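Long-range contacts in lactate racemase apoprotein (Thermoanaerobacterium thermosaccharolyticum, PDB 2YJG), which catalyses the interconversion of D- and L-lactate with a nickel pincer cofactor, and is seen here as the apoprotein: residues Asn292-Val297 against Asp356-Gln361; Gly299-Glu304 against Leu363-Ile368. All coordinates share one frame; numbering follows the deposited sequence.

Contact 1: Asn292-Val297 against Asp356-Gln361; sequences NIYQSV and DQWEAQ
Tyr294 and Glu359 form the tight part of this helix-helix packing, in which the first turns of two helices of the C-terminal domain meet at 58°. Glu359 CG sits over the centre of the Tyr294 ring in a CH-pi contact, 3.3 Å from the centroid. The Glu359 chain then bends (chi2 70°), which lays its carboxylate flat over the same face, with the planes 7° apart. Glu359 OE2 lies 2.6 Å from Tyr294 O, and two oxygens this close suggest that the acid holds a proton. Val297 CB lies beside Glu359 OE2, 4.1 Å away. An alanine in place of Tyr294 would probably uncover Glu359 CG and leave its carboxylate freer to turn. Trp358, on the same helix as Glu359, also touches His200, a probable nickel ligand by analogy with related enzymes. Gln295 OE1 is hydrogen-bonded to Lys298 NZ, and both residues probably bind substrate. The other side of the tyrosine is looser and wetter. There Asp356 only skirts the ring, with OD1 3.5 Å from Tyr294 CE2, and its OD2 accepts from the backbone N of Phe328. A water donates to Asp356 OD1 at 2.6 Å and makes a weak 3.5 Å bond with Tyr294 OH.

Contact 2: Gly299-Glu304 against Leu363-Ile368; sequences GMTAGE and LARILI
Glu304 OE2 is gripped by two donors. Arg365 NE reaches it at 2.9 Å, and a water donates to it at 2.5 Å. The same water also donates to Arg365 O, so it ties the carboxylate to the backbone of the facing helix. The second oxygen, Glu304 OE1, accepts from Arg365 NH2 at 2.9 Å. This is a side-on, two-bond salt bridge. Each oxygen uses its syn lone pair, and the carboxylate and guanidinium are nearly coplanar, 14° apart. Two parallel bonds of this kind fix the rotation of both groups. Glu304 spans the gap with an extended chain. Arg365 bends at its third torsion (chi3 78°), which brings NE to the acid. Arg211 lies close to Arg365 NH1, so the glutamate probably offsets some of the gathered positive charge.

Below the salt bridge the contact is apolar. Ile366 is the central wedge. Its CG1 packs under Glu304 CD at 3.7 Å, and its CD1 reaches Met300 CB, also at 3.7 Å. Thr301 CG2 comes in at a slant, 3.7 Å from Arg365 NH2, while its hydroxyl bonds to Lys298 O of its own helix. Nearer the N-terminal ends of both segments, Met300 SD presses on Leu363 CD1 at 3.3 Å, a tight fit. Met300 and Ile366 both rest on Val372 of strand 371-375, and Phe328 and Phe332 of helix 326-333 pack on Leu363. The two helices run roughly side by side, at 34°. This is the packing of neighbouring helices on one face of a parallel sheet, as in a parallel alpha/beta domain built from beta-alpha-beta crossovers.

Overall arrangement
Contacts 1 and 2 are successive levels of one interface between helices 293-305 and 357-369. Their centres are 10 Å apart, and they touch where Val297 CG1 meets Leu363 N at 3.8 Å. Along the chain the segments alternate: 292-297, 299-304, 356-361, then 363-368. Both contacts lie in the C-terminal domain. Helix 293-305 connects strands 279-283 and 311-316 of the parallel sheet, and helix 357-369 leads into strand 371-375, next to 311-316. Contact 1 lies at the N-terminal ends of the helices, near residues that probably bind substrate and nickel cofactor. Contact 2 lies farther along, where the pair packs on the sheet. The interface thus runs from the side that probably holds the active site to the part of the helices resting on the sheet.

Contact 1: Asn292-Val297 against Asp356-Gln361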
ATOM      1  N   ASN A 292      12.712 -23.119 -12.193  1.00 11.77           N
ATOM      2  CA  ASN A 292      13.502 -22.993 -13.428  1.00 11.86           C
ATOM      3  C   ASN A 292      14.855 -23.656 -13.284  1.00 11.16           C
ATOM      4  O   ASN A 292      15.298 -23.949 -12.152  1.00 10.87           O
ATOM      5  CB  ASN A 292      13.585 -21.506 -13.855  1.00 11.01           C
ATOM      6  CG  ASN A 292      14.257 -20.642 -12.849  1.00 13.32           C
ATOM      7  OD1 ASN A 292      15.332 -21.004 -12.369  1.00 14.20           O
ATOM      8  ND2 ASN A 292      13.642 -19.495 -12.483  1.00 16.77           N
ATOM      9  N   ILE A 293      15.473 -23.954 -14.431  1.00  9.72           N
ATOM     10  CA  ILE A 293      16.800 -24.574 -14.507  1.00 10.72           C
ATOM     11  C   ILE A 293      17.863 -23.791 -13.749  1.00 12.10           C
ATOM     12  O   ILE A 293      18.633 -24.404 -12.988  1.00 12.16           O
ATOM     13  CB  ILE A 293      17.241 -24.919 -15.926  1.00 11.22           C
ATOM     14  CG1 ILE A 293      16.156 -25.733 -16.624  1.00 12.76           C
ATOM     15  CG2 ILE A 293      18.539 -25.741 -15.892  1.00 12.55           C
ATOM     16  CD1 ILE A 293      16.511 -26.063 -18.091  1.00 14.98           C
ATOM     17  N   TYR A 294      17.815 -22.464 -13.892  1.00 12.16           N
ATOM     18  CA  TYR A 294      18.702 -21.545 -13.176  1.00 12.65           C
ATOM     19  C   TYR A 294      18.735 -21.916 -11.675  1.00 12.88           C
ATOM     20  O   TYR A 294      19.796 -22.097 -11.089  1.00 14.22           O
ATOM     21  CB  TYR A 294      18.193 -20.127 -13.415  1.00 13.61           C
ATOM     22  CG  TYR A 294      19.084 -19.027 -12.889  1.00 11.99           C
ATOM     23  CD1 TYR A 294      19.044 -18.676 -11.562  1.00 14.26           C
ATOM     24  CD2 TYR A 294      19.950 -18.323 -13.729  1.00 15.97           C
ATOM     25  CE1 TYR A 294      19.864 -17.663 -11.047  1.00 14.19           C
ATOM     26  CE2 TYR A 294      20.741 -17.277 -13.234  1.00 14.83           C
ATOM     27  CZ  TYR A 294      20.695 -16.960 -11.914  1.00 17.09           C
ATOM     28  OH  TYR A 294      21.493 -15.961 -11.435  1.00 16.73           O
ATOM     29  N   GLN A 295      17.572 -22.022 -11.054  1.00 12.84           N
ATOM     30  CA  GLN A 295      17.491 -22.337  -9.622  1.00 11.22           C
ATOM     31  C   GLN A 295      17.992 -23.738  -9.328  1.00 11.57           C
ATOM     32  O   GLN A 295      18.560 -23.996  -8.290  1.00 11.57           O
ATOM     33  CB  GLN A 295      16.051 -22.194  -9.093  1.00 13.18           C
ATOM     34  CG  GLN A 295      15.579 -20.773  -8.930  1.00 13.06           C
ATOM     35  CD  GLN A 295      16.452 -19.960  -8.083  1.00 17.21           C
ATOM     36  OE1 GLN A 295      16.906 -20.392  -7.017  1.00 16.67           O
ATOM     37  NE2 GLN A 295      16.706 -18.714  -8.534  1.00 19.52           N
ATOM     38  N   SER A 296      17.763 -24.648 -10.252  1.00 11.64           N
ATOM     39  CA  SER A 296      18.100 -26.084 -10.041  1.00 12.34           C
ATOM     40  C   SER A 296      19.594 -26.405  -9.966  1.00 12.71           C
ATOM     41  O   SER A 296      19.977 -27.450  -9.411  1.00 11.31           O
ATOM     42  CB  SER A 296      17.472 -26.933 -11.132  1.00 12.27           C
ATOM     43  OG  SER A 296      18.246 -26.898 -12.347  1.00 18.10           O
ATOM     44  N   VAL A 297      20.433 -25.496 -10.463  1.00 11.79           N
ATOM     45  CA  VAL A 297      21.874 -25.594 -10.211  1.00 10.25           C
ATOM     46  C   VAL A 297      22.168 -25.680  -8.704  1.00 10.79           C
ATOM     47  O   VAL A 297      23.138 -26.309  -8.330  1.00 13.08           O
ATOM     48  CB  VAL A 297      22.619 -24.433 -10.859  1.00 12.05           C
ATOM     49  CG1 VAL A 297      24.218 -24.560 -10.692  1.00 11.62           C
ATOM     50  CG2 VAL A 297      22.237 -24.322 -12.360  1.00  7.70           C
ATOM     51  N   ASP A 356      23.606 -13.427 -14.701  1.00 15.69           N
ATOM     52  CA  ASP A 356      23.477 -14.872 -14.898  1.00 14.56           C
ATOM     53  C   ASP A 356      24.840 -15.626 -14.981  1.00 14.41           C
ATOM     54  O   ASP A 356      24.839 -16.861 -14.892  1.00 14.49           O
ATOM     55  CB  ASP A 356      22.685 -15.239 -16.173  1.00 14.82           C
ATOM     56  CG  ASP A 356      21.189 -14.895 -16.131  1.00 15.66           C
ATOM     57  OD1 ASP A 356      20.659 -14.282 -15.133  1.00 16.58           O
ATOM     58  OD2 ASP A 356      20.529 -15.271 -17.162  1.00 19.62           O
ATOM     59  N   GLN A 357      25.969 -14.928 -15.152  1.00 12.64           N
ATOM     60  CA  GLN A 357      27.189 -15.630 -15.526  1.00 12.64           C
ATOM     61  C   GLN A 357      27.637 -16.624 -14.431  1.00 10.78           C
ATOM     62  O   GLN A 357      28.156 -17.700 -14.730  1.00 11.89           O
ATOM     63  CB  GLN A 357      28.303 -14.639 -15.907  1.00 13.01           C
ATOM     64  CG  GLN A 357      29.106 -14.067 -14.831  1.00 14.60           C
ATOM     65  CD  GLN A 357      30.419 -13.411 -15.358  1.00 15.29           C
ATOM     66  OE1 GLN A 357      30.396 -12.665 -16.367  1.00 13.39           O
ATOM     67  NE2 GLN A 357      31.530 -13.646 -14.651  1.00 11.15           N
ATOM     68  N   TRP A 358      27.440 -16.244 -13.178  1.00 10.19           N
ATOM     69  CA  TRP A 358      27.914 -17.038 -12.059  1.00 11.64           C
ATOM     70  C   TRP A 358      27.164 -18.401 -11.970  1.00 11.66           C
ATOM     71  O   TRP A 358      27.710 -19.411 -11.530  1.00 10.82           O
ATOM     72  CB  TRP A 358      27.800 -16.229 -10.781  1.00 11.15           C
ATOM     73  CG  TRP A 358      26.446 -15.665 -10.503  1.00 11.37           C
ATOM     74  CD1 TRP A 358      25.448 -16.248  -9.809  1.00 12.85           C
ATOM     75  CD2 TRP A 358      25.954 -14.399 -10.939  1.00 13.03           C
ATOM     76  NE1 TRP A 358      24.339 -15.430  -9.770  1.00 13.36           N
ATOM     77  CE2 TRP A 358      24.637 -14.280 -10.467  1.00 12.72           C
ATOM     78  CE3 TRP A 358      26.488 -13.376 -11.701  1.00 12.02           C
ATOM     79  CZ2 TRP A 358      23.840 -13.148 -10.724  1.00 16.47           C
ATOM     80  CZ3 TRP A 358      25.748 -12.246 -11.899  1.00 13.29           C
ATOM     81  CH2 TRP A 358      24.433 -12.124 -11.410  1.00 16.55           C
ATOM     82  N   GLU A 359      25.882 -18.368 -12.323  1.00 12.76           N
ATOM     83  CA  GLU A 359      25.014 -19.572 -12.297  1.00 13.81           C
ATOM     84  C   GLU A 359      25.497 -20.495 -13.382  1.00 11.98           C
ATOM     85  O   GLU A 359      25.551 -21.750 -13.215  1.00 12.65           O
ATOM     86  CB  GLU A 359      23.548 -19.179 -12.558  1.00 13.72           C
ATOM     87  CG  GLU A 359      22.453 -20.041 -11.941  1.00 15.46           C
ATOM     88  CD  GLU A 359      22.356 -19.929 -10.437  1.00 16.33           C
ATOM     89  OE1 GLU A 359      23.121 -19.113  -9.853  1.00 12.20           O
ATOM     90  OE2 GLU A 359      21.488 -20.636  -9.797  1.00 15.98           O
ATOM     91  N   ALA A 360      25.828 -19.946 -14.564  1.00 11.42           N
ATOM     92  CA  ALA A 360      26.412 -20.755 -15.623  1.00 10.58           C
ATOM     93  C   ALA A 360      27.792 -21.335 -15.248  1.00 11.48           C
ATOM     94  O   ALA A 360      28.130 -22.477 -15.609  1.00  9.80           O
ATOM     95  CB  ALA A 360      26.522 -19.984 -17.027  1.00 10.52           C
ATOM     96  N   GLN A 361      28.597 -20.530 -14.556  1.00 10.63           N
ATOM     97  CA  GLN A 361      29.923 -20.941 -14.181  1.00  9.38           C
ATOM     98  C   GLN A 361      29.817 -22.160 -13.254  1.00  9.94           C
ATOM     99  O   GLN A 361      30.516 -23.188 -13.410  1.00  9.53           O
ATOM    100  CB  GLN A 361      30.602 -19.776 -13.459  1.00  9.79           C
ATOM    101  CG  GLN A 361      32.066 -20.062 -13.143  1.00 11.57           C
ATOM    102  CD  GLN A 361      32.778 -18.911 -12.457  1.00 14.05           C
ATOM    103  OE1 GLN A 361      32.277 -17.777 -12.422  1.00 12.01           O
ATOM    104  NE2 GLN A 361      33.967 -19.198 -11.917  1.00 10.88           N
TER
HETATM  105  O   HOH W   1      21.158 -12.850 -12.980  1.00 29.38           O

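Contact 2: Gly299-Glu304 against Leu363-Ile368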
ATOM      1  N   GLY A 299      20.465 -27.316  -6.147  1.00 11.23           N
ATOM      2  CA  GLY A 299      20.317 -28.762  -5.807  1.00 10.97           C
ATOM      3  C   GLY A 299      21.404 -29.601  -6.460  1.00 12.15           C
ATOM      4  O   GLY A 299      21.899 -30.583  -5.912  1.00 11.42           O
ATOM      5  N   MET A 300      21.792 -29.244  -7.686  1.00 11.27           N
ATOM      6  CA  MET A 300      22.852 -29.985  -8.329  1.00 11.38           C
ATOM      7  C   MET A 300      24.187 -29.940  -7.589  1.00 10.79           C
ATOM      8  O   MET A 300      24.972 -30.928  -7.643  1.00  9.20           O
ATOM      9  CB  MET A 300      23.115 -29.478  -9.755  1.00 10.07           C
ATOM     10  CG  MET A 300      21.933 -29.575 -10.722  1.00 12.02           C
ATOM     11  SD  MET A 300      22.399 -28.980 -12.351  1.00 11.98           S
ATOM     12  CE  MET A 300      20.794 -28.960 -13.109  1.00 10.30           C
ATOM     13  N   THR A 301      24.454 -28.802  -6.937  1.00  9.71           N
ATOM     14  CA  THR A 301      25.687 -28.667  -6.125  1.00  9.34           C
ATOM     15  C   THR A 301      25.685 -29.629  -4.925  1.00 10.50           C
ATOM     16  O   THR A 301      26.754 -30.068  -4.514  1.00  9.79           O
ATOM     17  CB  THR A 301      25.998 -27.226  -5.592  1.00  9.43           C
ATOM     18  OG1 THR A 301      25.036 -26.797  -4.617  1.00  9.09           O
ATOM     19  CG2 THR A 301      26.191 -26.193  -6.770  1.00  8.67           C
ATOM     20  N   ALA A 302      24.501 -29.924  -4.355  1.00 10.51           N
ATOM     21  CA  ALA A 302      24.388 -30.885  -3.242  1.00 11.36           C
ATOM     22  C   ALA A 302      24.696 -32.255  -3.859  1.00 11.06           C
ATOM     23  O   ALA A 302      25.437 -33.030  -3.269  1.00 12.29           O
ATOM     24  CB  ALA A 302      22.963 -30.867  -2.633  1.00 13.13           C
ATOM     25  N   GLY A 303      24.158 -32.513  -5.055  1.00 11.27           N
ATOM     26  CA  GLY A 303      24.565 -33.667  -5.869  1.00 11.99           C
ATOM     27  C   GLY A 303      26.062 -33.832  -6.087  1.00 13.76           C
ATOM     28  O   GLY A 303      26.655 -34.932  -5.882  1.00 14.54           O
ATOM     29  N   GLU A 304      26.699 -32.744  -6.532  1.00 11.70           N
ATOM     30  CA  GLU A 304      28.090 -32.725  -6.862  1.00 13.39           C
ATOM     31  C   GLU A 304      28.935 -33.185  -5.673  1.00 12.68           C
ATOM     32  O   GLU A 304      29.846 -33.969  -5.847  1.00 13.45           O
ATOM     33  CB  GLU A 304      28.500 -31.280  -7.180  1.00 15.35           C
ATOM     34  CG  GLU A 304      29.954 -31.047  -7.605  1.00 14.81           C
ATOM     35  CD  GLU A 304      30.242 -29.534  -7.753  1.00 16.78           C
ATOM     36  OE1 GLU A 304      29.565 -28.739  -7.098  1.00 12.25           O
ATOM     37  OE2 GLU A 304      31.171 -29.139  -8.495  1.00 15.13           O
ATOM     38  N   LEU A 363      27.239 -24.273 -12.901  1.00 11.01           N
ATOM     39  CA  LEU A 363      26.763 -25.462 -13.627  1.00 12.07           C
ATOM     40  C   LEU A 363      27.862 -26.058 -14.495  1.00 12.37           C
ATOM     41  O   LEU A 363      28.052 -27.284 -14.506  1.00 11.49           O
ATOM     42  CB  LEU A 363      25.527 -25.121 -14.456  1.00 11.20           C
ATOM     43  CG  LEU A 363      24.900 -26.195 -15.330  1.00 11.19           C
ATOM     44  CD1 LEU A 363      24.429 -27.364 -14.378  1.00 12.20           C
ATOM     45  CD2 LEU A 363      23.728 -25.636 -16.181  1.00 10.77           C
ATOM     46  N   ALA A 364      28.661 -25.208 -15.188  1.00 11.97           N
ATOM     47  CA  ALA A 364      29.799 -25.718 -15.924  1.00 11.07           C
ATOM     48  C   ALA A 364      30.798 -26.484 -15.023  1.00 10.76           C
ATOM     49  O   ALA A 364      31.273 -27.520 -15.396  1.00 12.55           O
ATOM     50  CB  ALA A 364      30.528 -24.586 -16.814  1.00 11.52           C
ATOM     51  N   ARG A 365      31.093 -25.980 -13.841  1.00 11.31           N
ATOM     52  CA  ARG A 365      31.984 -26.680 -12.885  1.00 12.28           C
ATOM     53  C   ARG A 365      31.437 -28.110 -12.673  1.00 12.81           C
ATOM     54  O   ARG A 365      32.175 -29.100 -12.769  1.00 12.24           O
ATOM     55  CB  ARG A 365      32.069 -25.922 -11.559  1.00 12.18           C
ATOM     56  CG  ARG A 365      32.926 -26.585 -10.567  1.00 13.77           C
ATOM     57  CD  ARG A 365      32.890 -25.896  -9.267  1.00 15.62           C
ATOM     58  NE  ARG A 365      31.658 -26.237  -8.524  1.00 14.34           N
ATOM     59  CZ  ARG A 365      31.001 -25.427  -7.713  1.00 13.07           C
ATOM     60  NH1 ARG A 365      31.361 -24.149  -7.533  1.00 13.07           N
ATOM     61  NH2 ARG A 365      29.901 -25.867  -7.133  1.00 14.64           N
ATOM     62  N   ILE A 366      30.116 -28.230 -12.457  1.00 12.52           N
ATOM     63  CA  ILE A 366      29.510 -29.562 -12.248  1.00 12.29           C
ATOM     64  C   ILE A 366      29.651 -30.460 -13.438  1.00 12.97           C
ATOM     65  O   ILE A 366      30.144 -31.533 -13.316  1.00 12.97           O
ATOM     66  CB  ILE A 366      28.041 -29.434 -11.831  1.00 13.61           C
ATOM     67  CG1 ILE A 366      28.016 -28.672 -10.549  1.00 10.12           C
ATOM     68  CG2 ILE A 366      27.358 -30.829 -11.581  1.00 13.99           C
ATOM     69  CD1 ILE A 366      26.596 -28.258 -10.139  1.00 12.45           C
ATOM     70  N   LEU A 367      29.278 -29.982 -14.608  1.00 10.84           N
ATOM     71  CA  LEU A 367      29.217 -30.757 -15.791  1.00 12.37           C
ATOM     72  C   LEU A 367      30.576 -31.132 -16.371  1.00 13.76           C
ATOM     73  O   LEU A 367      30.662 -31.977 -17.288  1.00 14.46           O
ATOM     74  CB  LEU A 367      28.362 -29.997 -16.824  1.00 12.22           C
ATOM     75  CG  LEU A 367      26.912 -29.656 -16.531  1.00 10.81           C
ATOM     76  CD1 LEU A 367      26.248 -28.874 -17.717  1.00 12.60           C
ATOM     77  CD2 LEU A 367      26.152 -30.941 -16.283  1.00 15.14           C
ATOM     78  N   ILE A 368      31.641 -30.473 -15.923  1.00 15.58           N
ATOM     79  CA  ILE A 368      32.981 -30.846 -16.364  1.00 17.64           C
ATOM     80  C   ILE A 368      33.399 -32.149 -15.728  1.00 19.09           C
ATOM     81  O   ILE A 368      34.088 -32.897 -16.388  1.00 20.49           O
ATOM     82  CB  ILE A 368      34.049 -29.771 -16.043  1.00 18.14           C
ATOM     83  CG1 ILE A 368      33.818 -28.536 -16.932  1.00 16.35           C
ATOM     84  CG2 ILE A 368      35.496 -30.320 -16.300  1.00 17.80           C
ATOM     85  CD1 ILE A 368      34.538 -27.343 -16.393  1.00 17.20           C
TER
HETATM   86  O   HOH W   2      32.331 -30.620 -10.139  1.00 22.80           O